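Local structure of MlnD (Bacillus methylotrophicus, 5IL5) at residues Thr61-Leu72 against Ala233-Lys241. The protein is the dehydratase domain of a trans-AT polyketide synthase of macrolactin biosynthesis and probably removes water from carrier-bound β-hydroxyacyl intermediates. Residues are numbered along the deposited sequence; the frame is centred on the assembly and turned at random.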
ATOM      1  N   THR A  61      17.352  21.095 -20.008  1.00 48.40           N
ATOM      2  CA  THR A  61      16.971  21.788 -21.228  1.00 48.39           C
ATOM      3  C   THR A  61      17.321  23.261 -21.106  1.00 50.31           C
ATOM      4  O   THR A  61      17.540  23.783 -20.012  1.00 51.57           O
ATOM      5  CB  THR A  61      15.480  21.636 -21.543  1.00 47.29           C
ATOM      6  OG1 THR A  61      14.701  22.299 -20.544  1.00 48.05           O
ATOM      7  CG2 THR A  61      15.110  20.170 -21.603  1.00 45.54           C
ATOM      8  N   LYS A  62      17.400  23.924 -22.258  1.00 51.93           N
ATOM      9  CA  LYS A  62      17.645  25.361 -22.273  1.00 53.81           C
ATOM     10  C   LYS A  62      16.516  26.152 -21.625  1.00 54.42           C
ATOM     11  O   LYS A  62      16.710  27.332 -21.309  1.00 56.20           O
ATOM     12  CB  LYS A  62      17.864  25.823 -23.714  1.00 53.93           C
ATOM     13  CG  LYS A  62      16.695  25.531 -24.640  1.00 52.55           C
ATOM     14  CD  LYS A  62      17.022  25.879 -26.085  1.00 52.68           C
ATOM     15  CE  LYS A  62      15.945  25.374 -27.033  1.00 51.22           C
ATOM     16  NZ  LYS A  62      16.140  25.865 -28.429  1.00 51.56           N
ATOM     17  N   TYR A  63      15.349  25.539 -21.415  1.00 56.69           N
ATOM     18  CA  TYR A  63      14.230  26.235 -20.794  1.00 57.24           C
ATOM     19  C   TYR A  63      14.302  26.254 -19.272  1.00 58.01           C
ATOM     20  O   TYR A  63      13.555  27.015 -18.648  1.00 58.90           O
ATOM     21  CB  TYR A  63      12.908  25.592 -21.210  1.00 55.61           C
ATOM     22  CG  TYR A  63      12.656  25.575 -22.697  1.00 54.89           C
ATOM     23  CD1 TYR A  63      12.309  26.736 -23.376  1.00 55.92           C
ATOM     24  CD2 TYR A  63      12.764  24.400 -23.424  1.00 53.29           C
ATOM     25  CE1 TYR A  63      12.072  26.722 -24.732  1.00 55.35           C
ATOM     26  CE2 TYR A  63      12.531  24.382 -24.778  1.00 52.74           C
ATOM     27  CZ  TYR A  63      12.185  25.542 -25.429  1.00 53.76           C
ATOM     28  OH  TYR A  63      11.956  25.513 -26.783  1.00 53.28           O
ATOM     29  N   GLN A  64      15.172  25.453 -18.661  1.00 67.80           N
ATOM     30  CA  GLN A  64      15.152  25.249 -17.220  1.00 68.30           C
ATOM     31  C   GLN A  64      16.553  25.387 -16.644  1.00 69.64           C
ATOM     32  O   GLN A  64      17.507  24.817 -17.183  1.00 69.22           O
ATOM     33  CB  GLN A  64      14.588  23.860 -16.897  1.00 66.47           C
ATOM     34  CG  GLN A  64      13.114  23.689 -17.250  1.00 65.31           C
ATOM     35  CD  GLN A  64      12.208  24.574 -16.413  1.00 66.37           C
ATOM     36  OE1 GLN A  64      12.496  24.853 -15.239  1.00 67.51           O
ATOM     37  NE2 GLN A  64      11.106  25.027 -17.011  1.00 66.08           N
ATOM     38  N   ASP A  65      16.665  26.138 -15.544  1.00 56.45           N
ATOM     39  CA  ASP A  65      17.907  26.175 -14.779  1.00 57.82           C
ATOM     40  C   ASP A  65      18.165  24.844 -14.085  1.00 56.74           C
ATOM     41  O   ASP A  65      19.315  24.411 -13.966  1.00 57.09           O
ATOM     42  CB  ASP A  65      17.862  27.309 -13.756  1.00 60.01           C
ATOM     43  CG  ASP A  65      18.216  28.652 -14.357  1.00 61.72           C
ATOM     44  OD1 ASP A  65      18.948  28.683 -15.368  1.00 61.61           O
ATOM     45  OD2 ASP A  65      17.763  29.680 -13.816  1.00 63.25           O
ATOM     46  N   ARG A  66      17.109  24.188 -13.616  1.00 55.51           N
ATOM     47  CA  ARG A  66      17.236  23.010 -12.773  1.00 54.73           C
ATOM     48  C   ARG A  66      17.240  21.733 -13.614  1.00 52.66           C
ATOM     49  O   ARG A  66      16.673  21.683 -14.709  1.00 51.55           O
ATOM     50  CB  ARG A  66      16.079  22.978 -11.778  1.00 54.98           C
ATOM     51  CG  ARG A  66      15.975  24.249 -10.943  1.00 58.48           C
ATOM     52  CD  ARG A  66      15.080  24.072  -9.737  1.00 60.00           C
ATOM     53  NE  ARG A  66      15.088  25.243  -8.858  1.00 62.67           N
ATOM     54  CZ  ARG A  66      15.898  25.433  -7.820  1.00 65.21           C
ATOM     55  NH1 ARG A  66      16.811  24.531  -7.487  1.00 65.74           N
ATOM     56  NH2 ARG A  66      15.789  26.546  -7.106  1.00 67.24           N
ATOM     57  N   GLU A  67      17.880  20.694 -13.079  1.00 52.27           N
ATOM     58  CA  GLU A  67      17.824  19.357 -13.659  1.00 50.39           C
ATOM     59  C   GLU A  67      16.397  18.804 -13.595  1.00 48.97           C
ATOM     60  O   GLU A  67      15.561  19.262 -12.814  1.00 49.46           O
ATOM     61  CB  GLU A  67      18.798  18.432 -12.925  1.00 50.55           C
ATOM     62  CG  GLU A  67      20.259  18.632 -13.322  1.00 51.50           C
ATOM     63  CD  GLU A  67      21.229  17.901 -12.415  1.00 52.08           C
ATOM     64  OE1 GLU A  67      20.830  16.888 -11.795  1.00 51.20           O
ATOM     65  OE2 GLU A  67      22.394  18.346 -12.320  1.00 53.51           O
ATOM     66  N   MET A  68      16.121  17.803 -14.435  1.00 47.29           N
ATOM     67  CA  MET A  68      14.795  17.203 -14.507  1.00 45.94           C
ATOM     68  C   MET A  68      14.887  15.689 -14.624  1.00 44.54           C
ATOM     69  O   MET A  68      15.797  15.151 -15.255  1.00 44.18           O
ATOM     70  CB  MET A  68      13.987  17.675 -15.714  1.00 45.30           C
ATOM     71  CG  MET A  68      13.598  19.118 -15.710  1.00 46.52           C
ATOM     72  SD  MET A  68      12.844  19.518 -17.288  1.00 45.75           S
ATOM     73  CE  MET A  68      14.292  19.621 -18.316  1.00 46.03           C
ATOM     74  N   PHE A  69      13.909  15.015 -14.038  1.00 43.81           N
ATOM     75  CA  PHE A  69      13.734  13.600 -14.299  1.00 42.41           C
ATOM     76  C   PHE A  69      13.178  13.427 -15.710  1.00 41.27           C
ATOM     77  O   PHE A  69      12.257  14.150 -16.102  1.00 41.26           O
ATOM     78  CB  PHE A  69      12.777  12.972 -13.287  1.00 42.07           C
ATOM     79  CG  PHE A  69      12.713  11.478 -13.367  1.00 40.89           C
ATOM     80  CD1 PHE A  69      13.699  10.697 -12.793  1.00 41.10           C
ATOM     81  CD2 PHE A  69      11.669  10.851 -14.023  1.00 39.68           C
ATOM     82  CE1 PHE A  69      13.646   9.323 -12.874  1.00 40.12           C
ATOM     83  CE2 PHE A  69      11.612   9.473 -14.102  1.00 38.73           C
ATOM     84  CZ  PHE A  69      12.601   8.709 -13.527  1.00 38.94           C
ATOM     85  N   PRO A  70      13.708  12.486 -16.495  1.00 40.39           N
ATOM     86  CA  PRO A  70      13.277  12.373 -17.894  1.00 39.48           C
ATOM     87  C   PRO A  70      11.765  12.253 -18.010  1.00 38.78           C
ATOM     88  O   PRO A  70      11.113  11.569 -17.217  1.00 38.43           O
ATOM     89  CB  PRO A  70      13.986  11.106 -18.389  1.00 38.67           C
ATOM     90  CG  PRO A  70      14.495  10.418 -17.160  1.00 38.96           C
ATOM     91  CD  PRO A  70      14.747  11.496 -16.170  1.00 40.29           C
ATOM     92  N   PHE A  71      11.211  12.921 -19.022  1.00 39.13           N
ATOM     93  CA  PHE A  71       9.764  12.951 -19.193  1.00 38.64           C
ATOM     94  C   PHE A  71       9.190  11.551 -19.345  1.00 37.49           C
ATOM     95  O   PHE A  71       8.322  11.134 -18.571  1.00 37.30           O
ATOM     96  CB  PHE A  71       9.396  13.801 -20.411  1.00 38.72           C
ATOM     97  CG  PHE A  71       9.628  15.262 -20.219  1.00 39.97           C
ATOM     98  CD1 PHE A  71       8.786  15.991 -19.401  1.00 40.62           C
ATOM     99  CD2 PHE A  71      10.665  15.914 -20.863  1.00 40.58           C
ATOM    100  CE1 PHE A  71       8.979  17.340 -19.215  1.00 41.88           C
ATOM    101  CE2 PHE A  71      10.865  17.268 -20.675  1.00 41.86           C
ATOM    102  CZ  PHE A  71      10.017  17.983 -19.850  1.00 42.53           C
ATOM    103  N   LEU A  72       9.660  10.811 -20.351  1.00 36.33           N
ATOM    104  CA  LEU A  72       8.936   9.631 -20.800  1.00 35.33           C
ATOM    105  C   LEU A  72       9.054   8.449 -19.846  1.00 35.01           C
ATOM    106  O   LEU A  72       8.242   7.521 -19.930  1.00 34.36           O
ATOM    107  CB  LEU A  72       9.433   9.222 -22.187  1.00 34.83           C
ATOM    108  CG  LEU A  72       9.205  10.236 -23.318  1.00 35.07           C
ATOM    109  CD1 LEU A  72       9.523   9.638 -24.680  1.00 34.52           C
ATOM    110  CD2 LEU A  72       7.790  10.800 -23.296  1.00 35.15           C
ATOM    111  N   ALA A 233      11.627  21.258 -31.691  1.00 55.76           N
ATOM    112  CA  ALA A 233      11.426  20.552 -30.443  1.00 53.19           C
ATOM    113  C   ALA A 233      11.003  21.546 -29.376  1.00 52.91           C
ATOM    114  O   ALA A 233      11.625  22.602 -29.214  1.00 54.11           O
ATOM    115  CB  ALA A 233      12.713  19.840 -30.028  1.00 52.05           C
ATOM    116  N   GLY A 234       9.936  21.210 -28.659  1.00 48.51           N
ATOM    117  CA  GLY A 234       9.495  21.966 -27.511  1.00 47.15           C
ATOM    118  C   GLY A 234      10.096  21.493 -26.215  1.00 45.14           C
ATOM    119  O   GLY A 234       9.800  22.049 -25.152  1.00 45.61           O
ATOM    120  N   GLU A 235      10.941  20.462 -26.277  1.00 47.53           N
ATOM    121  CA  GLU A 235      11.558  19.872 -25.094  1.00 46.81           C
ATOM    122  C   GLU A 235      10.513  19.630 -24.007  1.00 46.03           C
ATOM    123  O   GLU A 235      10.779  19.787 -22.812  1.00 46.19           O
ATOM    124  CB  GLU A 235      12.704  20.749 -24.577  1.00 48.42           C
ATOM    125  CG  GLU A 235      14.082  20.337 -25.096  1.00 48.56           C
ATOM    126  CD  GLU A 235      14.416  20.967 -26.440  1.00 49.65           C
ATOM    127  OE1 GLU A 235      14.334  22.210 -26.556  1.00 51.30           O
ATOM    128  OE2 GLU A 235      14.744  20.220 -27.388  1.00 49.04           O
ATOM    129  N   LEU A 236       9.305  19.263 -24.434  1.00 43.18           N
ATOM    130  CA  LEU A 236       8.261  18.739 -23.564  1.00 43.08           C
ATOM    131  C   LEU A 236       7.206  18.115 -24.469  1.00 40.73           C
ATOM    132  O   LEU A 236       6.586  18.834 -25.264  1.00 41.79           O
ATOM    133  CB  LEU A 236       7.642  19.831 -22.693  1.00 46.57           C
ATOM    134  CG  LEU A 236       6.447  19.363 -21.857  1.00 48.51           C
ATOM    135  CD1 LEU A 236       6.582  19.907 -20.450  1.00 50.26           C
ATOM    136  CD2 LEU A 236       5.116  19.786 -22.471  1.00 49.90           C
ATOM    137  N   PRO A 237       6.963  16.804 -24.400  1.00 44.20           N
ATOM    138  CA  PRO A 237       5.968  16.220 -25.307  1.00 44.37           C
ATOM    139  C   PRO A 237       4.568  16.384 -24.748  1.00 44.80           C
ATOM    140  O   PRO A 237       4.112  15.591 -23.918  1.00 44.20           O
ATOM    141  CB  PRO A 237       6.392  14.748 -25.413  1.00 43.33           C
ATOM    142  CG  PRO A 237       7.395  14.512 -24.311  1.00 42.59           C
ATOM    143  CD  PRO A 237       7.591  15.783 -23.543  1.00 43.14           C
ATOM    144  N   GLU A 238       3.875  17.413 -25.235  1.00 44.79           N
ATOM    145  CA  GLU A 238       2.581  17.790 -24.678  1.00 45.48           C
ATOM    146  C   GLU A 238       1.582  16.642 -24.760  1.00 45.16           C
ATOM    147  O   GLU A 238       0.822  16.410 -23.814  1.00 45.09           O
ATOM    148  CB  GLU A 238       2.057  19.035 -25.402  1.00 47.12           C
ATOM    149  CG  GLU A 238       0.941  19.791 -24.677  1.00 48.13           C
ATOM    150  CD  GLU A 238       0.781  21.219 -25.176  1.00 49.90           C
ATOM    151  OE1 GLU A 238       1.240  21.522 -26.303  1.00 50.54           O
ATOM    152  OE2 GLU A 238       0.197  22.039 -24.434  1.00 50.82           O
ATOM    153  N   ASN A 239       1.568  15.913 -25.876  1.00 38.62           N
ATOM    154  CA  ASN A 239       0.612  14.833 -26.074  1.00 38.61           C
ATOM    155  C   ASN A 239       1.271  13.640 -26.751  1.00 37.90           C
ATOM    156  O   ASN A 239       2.196  13.789 -27.550  1.00 37.87           O
ATOM    157  CB  ASN A 239      -0.568  15.282 -26.926  1.00 40.12           C
ATOM    158  CG  ASN A 239      -1.506  16.200 -26.181  1.00 40.98           C
ATOM    159  OD1 ASN A 239      -1.356  17.416 -26.218  1.00 41.78           O
ATOM    160  ND2 ASN A 239      -2.484  15.620 -25.497  1.00 40.98           N
ATOM    161  N   ILE A 240       0.800  12.447 -26.390  1.00 37.48           N
ATOM    162  CA  ILE A 240       1.162  11.213 -27.082  1.00 37.17           C
ATOM    163  C   ILE A 240      -0.098  10.361 -27.183  1.00 37.82           C
ATOM    164  O   ILE A 240      -0.713  10.033 -26.162  1.00 37.66           O
ATOM    165  CB  ILE A 240       2.286  10.445 -26.370  1.00 35.96           C
ATOM    166  CG1 ILE A 240       3.458  11.402 -26.123  1.00 35.51           C
ATOM    167  CG2 ILE A 240       2.714   9.245 -27.213  1.00 35.89           C
ATOM    168  CD1 ILE A 240       4.740  10.757 -25.637  1.00 34.56           C
ATOM    169  N   LYS A 241      -0.490  10.010 -28.408  1.00 46.87           N
ATOM    170  CA  LYS A 241      -1.775   9.345 -28.602  1.00 47.86           C
ATOM    171  C   LYS A 241      -1.742   7.901 -28.103  1.00 47.36           C
ATOM    172  O   LYS A 241      -2.619   7.488 -27.336  1.00 47.61           O
ATOM    173  CB  LYS A 241      -2.188   9.411 -30.078  1.00 49.29           C
ATOM    174  CG  LYS A 241      -2.580  10.820 -30.549  1.00 50.35           C
ATOM    175  CD  LYS A 241      -3.884  10.815 -31.362  1.00 52.25           C
ATOM    176  CE  LYS A 241      -4.341  12.222 -31.773  1.00 53.59           C
ATOM    177  NZ  LYS A 241      -4.891  13.027 -30.639  1.00 53.42           N
TER
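The double-hotdog fold of a polyketide synthase dehydratase is joined here across its two halves: the mostly loop segment 61-72 of the predicted N-terminal hotdog, with a type I beta turn at T61-Q64, meets 233-241, which runs into strand 239-245 of the C-terminal one. F71 packs its ring on L236 and P237. P237 CD lies over one face of this ring, 4.2 Å from the centroid and 23° off the normal, a CH-pi contact. L236 crosses F71 at about a right angle, L236 CD1 touching F71 CE1 at 3.7 Å. The carbonyl of E235 also approaches this ring obliquely, E235 O lying close to F71 CE2. Next along the chain, L72 CD2 meets both I240 CD1 at 3.8 Å and P237 CG at 3.9 Å; Y222 of helix 215-229 touches L72 and P237 alike.

At the other end E235 reaches the T61-Q64 turn. E235 CG packs on the methyl T61 CG2 at 3.6 Å, and the bent chain (chi2 86°) brings E235 OE1 obliquely to 3.3 Å from Y63 CE2, ring and carboxylate planes 26° apart. E235 CB lies in plane at the ring edge. K62 NZ stays 4.5 Å from E235 OE1, too far for a salt bridge. The two hotdogs thus meet here through van der Waals packing, apolar round F71 and L72 and by the aliphatic part of E235 at the turn, with the lysine probably adding a weak attraction for the carboxylate at the exposed edge.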